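ABC transporter substrate-binding protein (Streptococcus pneumoniae, PDB 4OHN) binds histidine as the substrate-binding component of an ABC uptake transporter and probably delivers it to the membrane permease. Local coordinates at residues T218-K221 with K222-A226; Q237-S240 with Q241-G245; G8-W11 with S12-S16. All blocks are in the same frame, centred on the assembly; numbering follows the deposited sequence.

How the interactions relate
All are local: interaction 1 lies inside helix 217-232, interaction 2 at the C-terminal end of helix 235-244, and interaction 3 where a loop enters helix 11-17. Interactions 1 and 3 touch: Trp-11 and Tyr-14 pack on Thr-218, Leu-219 and Lys-222, so the surface interaction 3 helps bury one side of interaction 1. The nearest atoms of interaction 2 are about 10 Å from interaction 1. Interactions 1 and 2 are partly buried, each with an apolar i to i+4 pair inward and most of its polar side chains outward; the buried Ser-240 is bonded to the chain that follows. Their chemistry differs: a weak lysine-glutamate bridge, a water-linked glutamine pair, and aromatic rings over backbone and glutamine, respectively.

Interaction 1: T218-K221 with K222-A226; sequences TLVK and KINEA
Leu-219 and Ile-223, one helical turn apart, meet through their outer methyls, CD1 to CD1 at 4.2 Å. The CG1 branch of Ile-223 lies beside its own backbone N (chi1 -67°), and this turns the chain back along the helix, with CG1 3.4 Å from Leu-219 O. Both are branched aliphatic residues suited to a buried side: Phe-52 of helix 43-53 packs against the pair. Val-220 and Asn-224 run side by side on the next flank, Val-220 CG1 being 3.8 Å from Asn-224 ND2. The amide of Asn-224 suits this border position because its OD1 takes a hydrogen bond from the backbone N of Asn-99.

On the outer side, Lys-222 bends at chi2 (-55°) after CG has passed Thr-218 O at 3.4 Å. Its NZ makes a weak salt bridge of 3.4 Å with Glu-225 OE1. Glu-225 reaches it with a chain extended beyond CG, while CG itself rests 3.2 Å from Lys-221 O. The long, flexible chains can thus pair their charges at the surface. Thr-218, at the edge toward the N-terminal loop, hydrogen-bonds through OG1 to Asp-9. Beneath the side chains, four backbone bonds join each residue from Thr-218 to Lys-221 with the fourth one on, Glu-225 N to Lys-221 O measuring 2.8 Å. The arrangement is that of an amphipathic alpha-helix, packed against strand 206-212 and helix 43-53 in a family 3 solute-binding protein.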
ATOM      1  N   THR A 218      -9.625 -20.872   0.150  1.00 12.28           N
ATOM      2  CA  THR A 218      -8.660 -21.685  -0.566  1.00 11.71           C
ATOM      3  C   THR A 218      -7.648 -20.795  -1.295  1.00 11.08           C
ATOM      4  O   THR A 218      -6.452 -21.052  -1.272  1.00 11.03           O
ATOM      5  CB  THR A 218      -9.358 -22.606  -1.552  1.00 12.77           C
ATOM      6  OG1 THR A 218     -10.218 -23.481  -0.829  1.00 16.24           O
ATOM      7  CG2 THR A 218      -8.360 -23.447  -2.302  1.00 12.89           C
ATOM      8  N   LEU A 219      -8.131 -19.747  -1.944  1.00 11.34           N
ATOM      9  CA  LEU A 219      -7.281 -18.756  -2.598  1.00 10.91           C
ATOM     10  C   LEU A 219      -6.203 -18.216  -1.654  1.00 10.31           C
ATOM     11  O   LEU A 219      -5.034 -18.129  -2.027  1.00 10.69           O
ATOM     12  CB  LEU A 219      -8.178 -17.637  -3.141  1.00 11.55           C
ATOM     13  CG  LEU A 219      -7.478 -16.412  -3.700  1.00 11.32           C
ATOM     14  CD1 LEU A 219      -6.553 -16.776  -4.861  1.00 12.37           C
ATOM     15  CD2 LEU A 219      -8.510 -15.396  -4.120  1.00 12.22           C
ATOM     16  N   VAL A 220      -6.575 -17.891  -0.419  1.00 10.58           N
ATOM     17  CA  VAL A 220      -5.611 -17.377   0.547  1.00 11.23           C
ATOM     18  C   VAL A 220      -4.523 -18.417   0.846  1.00 11.12           C
ATOM     19  O   VAL A 220      -3.326 -18.088   0.885  1.00 11.99           O
ATOM     20  CB  VAL A 220      -6.326 -16.905   1.818  1.00 13.81           C
ATOM     21  CG1 VAL A 220      -5.322 -16.685   2.962  1.00 15.54           C
ATOM     22  CG2 VAL A 220      -7.099 -15.624   1.527  1.00 13.72           C
ATOM     23  N   LYS A 221      -4.921 -19.666   1.043  0.54 10.07           N
ATOM     24  CA  LYS A 221      -3.957 -20.748   1.245  0.54 10.71           C
ATOM     25  C   LYS A 221      -3.012 -20.879   0.068  0.54 10.45           C
ATOM     26  O   LYS A 221      -1.811 -21.063   0.245  0.54  9.58           O
ATOM     27  CB  LYS A 221      -4.662 -22.085   1.456  0.54 15.68           C
ATOM     28  CG  LYS A 221      -5.453 -22.152   2.717  0.54 10.86           C
ATOM     29  CD  LYS A 221      -6.024 -23.537   2.937  0.54 21.65           C
ATOM     30  CE  LYS A 221      -6.889 -23.580   4.177  0.54 29.09           C
ATOM     31  NZ  LYS A 221      -8.231 -22.999   3.916  0.54 27.42           N
ATOM     32  N   LYS A 222      -3.545 -20.796  -1.141  1.00  9.71           N
ATOM     33  CA  LYS A 222      -2.711 -20.908  -2.338  1.00  9.48           C
ATOM     34  C   LYS A 222      -1.705 -19.768  -2.459  1.00 10.07           C
ATOM     35  O   LYS A 222      -0.571 -19.970  -2.922  1.00 10.67           O
ATOM     36  CB  LYS A 222      -3.571 -21.034  -3.596  1.00  9.68           C
ATOM     37  CG  LYS A 222      -4.400 -22.301  -3.615  1.00 12.19           C
ATOM     38  CD  LYS A 222      -3.547 -23.561  -3.435  1.00 14.20           C
ATOM     39  CE  LYS A 222      -4.336 -24.830  -3.681  1.00 11.97           C
ATOM     40  NZ  LYS A 222      -3.570 -26.022  -3.210  1.00 13.76           N
ATOM     41  N   ILE A 223      -2.084 -18.563  -2.059  1.00  9.07           N
ATOM     42  CA  ILE A 223      -1.139 -17.454  -2.052  1.00  8.74           C
ATOM     43  C   ILE A 223      -0.053 -17.768  -1.019  1.00 10.39           C
ATOM     44  O   ILE A 223       1.142 -17.648  -1.303  1.00  9.75           O
ATOM     45  CB  ILE A 223      -1.850 -16.126  -1.731  1.00  8.97           C
ATOM     46  CG1 ILE A 223      -2.804 -15.760  -2.863  1.00  9.58           C
ATOM     47  CG2 ILE A 223      -0.826 -15.030  -1.459  1.00  9.75           C
ATOM     48  CD1 ILE A 223      -3.779 -14.659  -2.491  1.00 10.46           C
ATOM     49  N   ASN A 224      -0.439 -18.186   0.180  1.00  8.84           N
ATOM     50  CA  ASN A 224       0.555 -18.477   1.223  1.00  9.13           C
ATOM     51  C   ASN A 224       1.506 -19.601   0.822  1.00 10.11           C
ATOM     52  O   ASN A 224       2.723 -19.517   1.074  1.00 10.54           O
ATOM     53  CB  ASN A 224      -0.149 -18.824   2.526  1.00  9.61           C
ATOM     54  CG  ASN A 224      -0.842 -17.639   3.171  1.00 10.59           C
ATOM     55  OD1 ASN A 224      -0.479 -16.475   2.930  1.00 10.85           O
ATOM     56  ND2 ASN A 224      -1.848 -17.909   3.996  1.00 11.28           N
ATOM     57  N   GLU A 225       0.984 -20.661   0.226  1.00  9.16           N
ATOM     58  CA  GLU A 225       1.841 -21.764  -0.218  1.00 10.16           C
ATOM     59  C   GLU A 225       2.820 -21.294  -1.270  1.00 10.58           C
ATOM     60  O   GLU A 225       3.989 -21.722  -1.270  1.00 11.76           O
ATOM     61  CB  GLU A 225       0.994 -22.901  -0.772  1.00  9.38           C
ATOM     62  CG  GLU A 225       0.177 -23.623   0.289  1.00  9.68           C
ATOM     63  CD  GLU A 225      -0.870 -24.532  -0.257  1.00 11.53           C
ATOM     64  OE1 GLU A 225      -0.953 -24.758  -1.482  1.00 13.81           O
ATOM     65  OE2 GLU A 225      -1.645 -25.065   0.579  1.00 14.21           O
ATOM     66  N   ALA A 226       2.377 -20.437  -2.187  1.00 10.85           N
ATOM     67  CA  ALA A 226       3.280 -19.907  -3.193  1.00  9.54           C
ATOM     68  C   ALA A 226       4.359 -19.035  -2.547  1.00  9.41           C
ATOM     69  O   ALA A 226       5.530 -19.085  -2.970  1.00  9.96           O
ATOM     70  CB  ALA A 226       2.515 -19.117  -4.214  1.00  9.42           C
TER

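Interaction 2: Q237-S240 with Q241-G245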
ATOM      1  N   GLN A 237      13.630 -12.901  -3.191  1.00 13.00           N
ATOM      2  CA  GLN A 237      14.825 -12.101  -3.000  1.00 16.20           C
ATOM      3  C   GLN A 237      15.170 -11.268  -4.224  1.00 14.12           C
ATOM      4  O   GLN A 237      15.571 -10.104  -4.097  1.00 15.81           O
ATOM      5  CB  GLN A 237      16.013 -12.993  -2.634  1.00 16.23           C
ATOM      6  CG  GLN A 237      15.938 -13.538  -1.228  1.00 23.71           C
ATOM      7  CD  GLN A 237      15.632 -12.467  -0.213  1.00 48.75           C
ATOM      8  OE1 GLN A 237      16.255 -11.407  -0.201  1.00 43.15           O
ATOM      9  NE2 GLN A 237      14.645 -12.722   0.625  1.00 26.29           N
ATOM     10  N   GLU A 238      15.025 -11.856  -5.405  1.00 12.96           N
ATOM     11  CA  GLU A 238      15.279 -11.134  -6.645  1.00 14.81           C
ATOM     12  C   GLU A 238      14.346  -9.923  -6.755  1.00 14.25           C
ATOM     13  O   GLU A 238      14.787  -8.820  -7.069  1.00 15.58           O
ATOM     14  CB  GLU A 238      15.078 -12.080  -7.821  1.00 16.95           C
ATOM     15  CG  GLU A 238      15.155 -11.454  -9.207  1.00 21.49           C
ATOM     16  CD  GLU A 238      14.682 -12.416 -10.286  1.00 57.29           C
ATOM     17  OE1 GLU A 238      14.740 -13.644 -10.061  1.00 51.80           O
ATOM     18  OE2 GLU A 238      14.247 -11.945 -11.354  1.00 44.51           O
ATOM     19  N   ILE A 239      13.055 -10.123  -6.519  1.00 12.12           N
ATOM     20  CA  ILE A 239      12.075  -9.038  -6.626  1.00 11.49           C
ATOM     21  C   ILE A 239      12.358  -7.959  -5.570  1.00 11.82           C
ATOM     22  O   ILE A 239      12.307  -6.756  -5.854  1.00 12.35           O
ATOM     23  CB  ILE A 239      10.650  -9.589  -6.493  1.00 12.27           C
ATOM     24  CG1 ILE A 239      10.328 -10.544  -7.656  1.00 13.27           C
ATOM     25  CG2 ILE A 239       9.644  -8.462  -6.473  1.00 13.65           C
ATOM     26  CD1 ILE A 239       9.056 -11.354  -7.445  1.00 13.75           C
ATOM     27  N   SER A 240      12.700  -8.394  -4.365  1.00 13.17           N
ATOM     28  CA  SER A 240      12.997  -7.478  -3.277  1.00 13.06           C
ATOM     29  C   SER A 240      14.206  -6.594  -3.593  1.00 16.57           C
ATOM     30  O   SER A 240      14.190  -5.374  -3.372  1.00 16.65           O
ATOM     31  CB  SER A 240      13.190  -8.292  -1.988  1.00 18.63           C
ATOM     32  OG  SER A 240      13.361  -7.462  -0.857  1.00 21.83           O
ATOM     33  N   GLN A 241      15.257  -7.204  -4.130  0.56 15.28           N
ATOM     34  CA  GLN A 241      16.460  -6.458  -4.470  0.56 16.63           C
ATOM     35  C   GLN A 241      16.181  -5.472  -5.587  0.56 18.41           C
ATOM     36  O   GLN A 241      16.701  -4.351  -5.584  0.56 25.13           O
ATOM     37  CB  GLN A 241      17.590  -7.401  -4.890  0.56 23.16           C
ATOM     38  CG  GLN A 241      18.230  -8.164  -3.736  0.56 34.90           C
ATOM     39  CD  GLN A 241      18.946  -7.255  -2.752  0.56 29.78           C
ATOM     40  OE1 GLN A 241      19.502  -6.222  -3.131  0.56 48.26           O
ATOM     41  NE2 GLN A 241      18.931  -7.631  -1.481  0.56 23.07           N
ATOM     42  N   LYS A 242      15.355  -5.891  -6.539  1.00 15.95           N
ATOM     43  CA  LYS A 242      15.030  -5.066  -7.692  1.00 17.55           C
ATOM     44  C   LYS A 242      14.363  -3.768  -7.252  1.00 17.55           C
ATOM     45  O   LYS A 242      14.720  -2.698  -7.738  1.00 19.21           O
ATOM     46  CB  LYS A 242      14.122  -5.846  -8.642  1.00 15.90           C
ATOM     47  CG  LYS A 242      13.573  -5.046  -9.807  1.00 16.68           C
ATOM     48  CD  LYS A 242      12.711  -5.918 -10.692  1.00 17.00           C
ATOM     49  CE  LYS A 242      11.985  -5.106 -11.746  1.00 18.01           C
ATOM     50  NZ  LYS A 242      11.047  -5.976 -12.508  1.00 19.49           N
ATOM     51  N   TRP A 243      13.408  -3.845  -6.329  1.00 15.31           N
ATOM     52  CA  TRP A 243      12.621  -2.673  -5.954  1.00 16.44           C
ATOM     53  C   TRP A 243      13.139  -1.929  -4.720  1.00 20.65           C
ATOM     54  O   TRP A 243      12.908  -0.716  -4.603  1.00 20.41           O
ATOM     55  CB  TRP A 243      11.145  -3.083  -5.777  1.00 15.17           C
ATOM     56  CG  TRP A 243      10.566  -3.501  -7.090  1.00 12.73           C
ATOM     57  CD1 TRP A 243      10.328  -4.781  -7.525  1.00 12.40           C
ATOM     58  CD2 TRP A 243      10.207  -2.633  -8.167  1.00 13.15           C
ATOM     59  NE1 TRP A 243       9.837  -4.760  -8.803  1.00 12.81           N
ATOM     60  CE2 TRP A 243       9.760  -3.452  -9.223  1.00 12.84           C
ATOM     61  CE3 TRP A 243      10.223  -1.232  -8.344  1.00 13.94           C
ATOM     62  CZ2 TRP A 243       9.325  -2.923 -10.434  1.00 13.53           C
ATOM     63  CZ3 TRP A 243       9.801  -0.705  -9.562  1.00 14.37           C
ATOM     64  CH2 TRP A 243       9.339  -1.556 -10.584  1.00 14.10           C
ATOM     65  N   PHE A 244      13.839  -2.625  -3.820  1.00 21.46           N
ATOM     66  CA  PHE A 244      14.226  -2.054  -2.522  1.00 22.25           C
ATOM     67  C   PHE A 244      15.713  -2.032  -2.223  1.00 26.70           C
ATOM     68  O   PHE A 244      16.134  -1.354  -1.292  1.00 29.22           O
ATOM     69  CB  PHE A 244      13.515  -2.795  -1.402  1.00 23.13           C
ATOM     70  CG  PHE A 244      12.045  -2.639  -1.446  1.00 21.11           C
ATOM     71  CD1 PHE A 244      11.487  -1.401  -1.199  1.00 24.74           C
ATOM     72  CD2 PHE A 244      11.221  -3.688  -1.773  1.00 20.57           C
ATOM     73  CE1 PHE A 244      10.134  -1.225  -1.248  1.00 27.26           C
ATOM     74  CE2 PHE A 244       9.855  -3.512  -1.829  1.00 26.37           C
ATOM     75  CZ  PHE A 244       9.317  -2.262  -1.560  1.00 22.52           C
ATOM     76  N   GLY A 245      16.505  -2.769  -2.985  1.00 25.29           N
ATOM     77  CA  GLY A 245      17.932  -2.869  -2.709  1.00 29.26           C
ATOM     78  C   GLY A 245      18.250  -3.560  -1.392  1.00 49.80           C
ATOM     79  O   GLY A 245      19.336  -3.379  -0.844  1.00 34.02           O
TER
HETATM   80  O   HOH W   1      16.801  -9.230  -1.260  1.00 42.45           O
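Gln-237 and Gln-241, a turn apart, share one water when Gln-241 adopts one of its two conformers. The water donates to Gln-237 O at 3.2 Å and to Gln-237 OE1 at an unusually short 2.5 Å; in that conformer it also accepts from Gln-241 NE2 at 2.7 Å, the bend at chi2 (-65°) folding the amide back over the turn. The carbonyl oxygen of Gln-237 serves two donors, since Gln-241 N also bonds to it at 2.9 Å. Glutamine suits both places, as an amide offers donor and acceptor together: Gln-237 spends its NE2 on Asp-247 and its OE1 on the water.

Three further backbone bonds join 237-240 to 241-244. Of the four, that from Phe-244 N to Ser-240 O, 2.8 Å, is the most bent, its N-H...O angle 145°. This is the C-terminus of a helix in a family 3 solute-binding protein, with glycine as the first residue beyond it: Gly-245 has positive phi, easy for glycine, while its N still bonds to Gln-241 O. The buried hydroxyl of Ser-240 donates to Glu-246 O and accepts from Val-248 N; a small polar residue fits where the tail folds back against the helix.

On the inward side Ile-239 CG2 meets Trp-243 CD1 at 3.9 Å, the two side chains crossing at a slant. Ile-239 O lies near the indole plane, at its edge, 3.3 Å from the same CD1. The indole NE1 donates to Asp-46 OD2 on helix 43-53, and that oxygen also receives a salt bridge from Lys-242 NZ, whose extended chain passes CG over one indole face.

Interaction 3: G8-W11 with S12-S16; sequences GDNW and SKYQS
Asn-10 and Trp-11 meet Tyr-14 and Gln-15 in a local contact at the start of helix 11-17, on the surface near the N-terminus of the ordered chain. Asn-10 holds the N-cap position, and its backbone carbonyl, not its side chain, begins the hydrogen-bonding pattern. Asn-10 O accepts from Tyr-14 N at 3.2 Å and, weakly, from Lys-13 N. The next bond, Gln-15 N to Trp-11 O, is nearly straight and 2.9 Å long.

Tyr-14 brings its ring back beneath the first turn, CG lying beside its own N (chi1 -50°). Asn-10 O sits 3.3 Å above one ring face, displaced toward the rim, and Asn-10 CB is 3.5 Å from Tyr-14 CZ. A tyrosine suits this buried spot because its flat ring packs on backbone while its hydroxyl can still reach a polar partner, Asp-216. Asp-216 also accepts from Asn-10 N, so one carboxylate binds both the start of the helix and the tyrosine that underlies it.

Trp-11 and Gln-15 run side by side, pointing the same way. Gln-15 CB stands 3.8 Å above one face of the indole, near its rim, and the amide plane is 84° from the ring plane. The chain of Gln-15 bends at chi2 (71°), bringing OE1 to 3.6 Å from Trp-11 CZ2. Tryptophan suits its place because the broad indole packs on Gln-15 CB while its NE1 donates to a water at the ring edge, 2.9 Å away. The glutamine amide serves two partners, OE1 accepting from that water and NE2 bonding to Tyr-55 O.

Through these rings helix 11-17 lies against helix 217-232, while Tyr-55 and Ile-57, between helix 43-53 and strand 58-63, border Trp-11, the ring of Tyr-55 meeting the indole edge-to-face.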
ATOM      1  N   GLY A   8     -18.863 -19.191  -1.950  1.00 30.22           N
ATOM      2  CA  GLY A   8     -17.973 -18.073  -2.198  1.00 30.64           C
ATOM      3  C   GLY A   8     -16.499 -18.443  -2.236  1.00 23.42           C
ATOM      4  O   GLY A   8     -15.643 -17.572  -2.394  1.00 25.08           O
ATOM      5  N   ASP A   9     -16.184 -19.738  -2.144  0.60 18.14           N
ATOM      6  CA  ASP A   9     -14.805 -20.257  -2.232  0.60 17.54           C
ATOM      7  C   ASP A   9     -14.477 -20.582  -3.702  0.60 15.36           C
ATOM      8  O   ASP A   9     -14.618 -21.738  -4.130  0.60 20.95           O
ATOM      9  CB  ASP A   9     -14.674 -21.499  -1.324  0.60 23.07           C
ATOM     10  CG  ASP A   9     -13.213 -21.867  -0.961  0.60 24.15           C
ATOM     11  OD1 ASP A   9     -12.300 -21.035  -1.081  0.60 18.58           O
ATOM     12  OD2 ASP A   9     -12.972 -23.005  -0.506  0.60 23.66           O
ATOM     13  N   ASN A  10     -14.030 -19.567  -4.453  1.00 18.82           N
ATOM     14  CA  ASN A  10     -13.986 -19.571  -5.908  1.00 18.68           C
ATOM     15  C   ASN A  10     -12.696 -20.057  -6.522  1.00 14.65           C
ATOM     16  O   ASN A  10     -12.483 -19.885  -7.722  1.00 16.04           O
ATOM     17  CB  ASN A  10     -14.241 -18.154  -6.437  1.00 23.31           C
ATOM     18  CG  ASN A  10     -15.631 -17.648  -6.136  1.00 60.13           C
ATOM     19  OD1 ASN A  10     -16.542 -18.424  -5.868  1.00 44.05           O
ATOM     20  ND2 ASN A  10     -15.804 -16.331  -6.196  1.00 56.31           N
ATOM     21  N   TRP A  11     -11.830 -20.665  -5.715  1.00 14.53           N
ATOM     22  CA  TRP A  11     -10.561 -21.161  -6.226  1.00 13.76           C
ATOM     23  C   TRP A  11     -10.714 -21.965  -7.517  1.00 15.68           C
ATOM     24  O   TRP A  11      -9.973 -21.754  -8.471  1.00 17.54           O
ATOM     25  CB  TRP A  11      -9.795 -21.998  -5.172  1.00 15.08           C
ATOM     26  CG  TRP A  11      -8.572 -22.576  -5.792  1.00 13.19           C
ATOM     27  CD1 TRP A  11      -8.381 -23.868  -6.186  1.00 16.36           C
ATOM     28  CD2 TRP A  11      -7.388 -21.866  -6.168  1.00 11.54           C
ATOM     29  NE1 TRP A  11      -7.157 -24.004  -6.777  1.00 15.82           N
ATOM     30  CE2 TRP A  11      -6.525 -22.789  -6.784  1.00 12.05           C
ATOM     31  CE3 TRP A  11      -6.975 -20.538  -6.039  1.00 11.79           C
ATOM     32  CZ2 TRP A  11      -5.270 -22.423  -7.265  1.00 14.33           C
ATOM     33  CZ3 TRP A  11      -5.745 -20.178  -6.524  1.00 13.33           C
ATOM     34  CH2 TRP A  11      -4.900 -21.119  -7.126  1.00 13.57           C
ATOM     35  N   SER A  12     -11.671 -22.874  -7.549  1.00 18.13           N
ATOM     36  CA  SER A  12     -11.811 -23.743  -8.710  1.00 20.90           C
ATOM     37  C   SER A  12     -12.102 -22.939  -9.978  1.00 20.31           C
ATOM     38  O   SER A  12     -11.672 -23.327 -11.062  1.00 21.45           O
ATOM     39  CB  SER A  12     -12.874 -24.832  -8.498  1.00 25.34           C
ATOM     40  OG  SER A  12     -14.175 -24.286  -8.412  1.00 31.64           O
ATOM     41  N   LYS A  13     -12.810 -21.822  -9.834  1.00 18.18           N
ATOM     42  CA  LYS A  13     -13.084 -20.934 -10.960  1.00 20.08           C
ATOM     43  C   LYS A  13     -11.808 -20.235 -11.437  1.00 16.76           C
ATOM     44  O   LYS A  13     -11.546 -20.194 -12.640  1.00 17.33           O
ATOM     45  CB  LYS A  13     -14.135 -19.887 -10.572  1.00 23.15           C
ATOM     46  CG  LYS A  13     -14.320 -18.743 -11.576  1.00 39.95           C
ATOM     47  CD  LYS A  13     -15.162 -17.619 -10.981  1.00 62.50           C
ATOM     48  CE  LYS A  13     -14.978 -16.318 -11.747  1.00 57.51           C
ATOM     49  NZ  LYS A  13     -15.753 -15.202 -11.139  1.00 58.62           N
ATOM     50  N   TYR A  14     -11.022 -19.671 -10.518  1.00 13.27           N
ATOM     51  CA  TYR A  14      -9.790 -18.998 -10.933  1.00 13.52           C
ATOM     52  C   TYR A  14      -8.878 -19.988 -11.638  1.00 15.71           C
ATOM     53  O   TYR A  14      -8.272 -19.686 -12.666  1.00 14.71           O
ATOM     54  CB  TYR A  14      -9.042 -18.376  -9.746  1.00 13.73           C
ATOM     55  CG  TYR A  14      -9.913 -17.528  -8.850  1.00 13.31           C
ATOM     56  CD1 TYR A  14     -10.727 -16.545  -9.379  1.00 15.21           C
ATOM     57  CD2 TYR A  14      -9.932 -17.733  -7.472  1.00 13.09           C
ATOM     58  CE1 TYR A  14     -11.534 -15.798  -8.568  1.00 15.87           C
ATOM     59  CE2 TYR A  14     -10.730 -16.993  -6.650  1.00 13.45           C
ATOM     60  CZ  TYR A  14     -11.529 -16.020  -7.203  1.00 16.66           C
ATOM     61  OH  TYR A  14     -12.333 -15.244  -6.404  1.00 19.09           O
ATOM     62  N   GLN A  15      -8.788 -21.188 -11.073  1.00 16.36           N
ATOM     63  CA  GLN A  15      -7.929 -22.222 -11.614  1.00 17.47           C
ATOM     64  C   GLN A  15      -8.383 -22.680 -13.007  1.00 18.33           C
ATOM     65  O   GLN A  15      -7.553 -22.860 -13.898  1.00 20.63           O
ATOM     66  CB  GLN A  15      -7.848 -23.393 -10.626  1.00 17.15           C
ATOM     67  CG  GLN A  15      -6.988 -24.564 -11.083  1.00 21.44           C
ATOM     68  CD  GLN A  15      -5.513 -24.243 -11.070  1.00 21.89           C
ATOM     69  OE1 GLN A  15      -4.806 -24.548 -10.106  1.00 22.05           O
ATOM     70  NE2 GLN A  15      -5.034 -23.628 -12.140  1.00 21.37           N
ATOM     71  N   SER A  16      -9.686 -22.876 -13.205  0.58 18.63           N
ATOM     72  CA  SER A  16     -10.182 -23.360 -14.492  0.58 20.07           C
ATOM     73  C   SER A  16     -10.198 -22.264 -15.557  0.58 18.77           C
ATOM     74  O   SER A  16      -9.981 -22.539 -16.736  0.58 24.61           O
ATOM     75  CB  SER A  16     -11.570 -23.998 -14.350  0.58 21.23           C
ATOM     76  OG  SER A  16     -12.520 -23.077 -13.851  0.58 27.82           O
TER
HETATM   77  O   HOH W   2      -6.159 -26.393  -8.101  1.00 23.77           O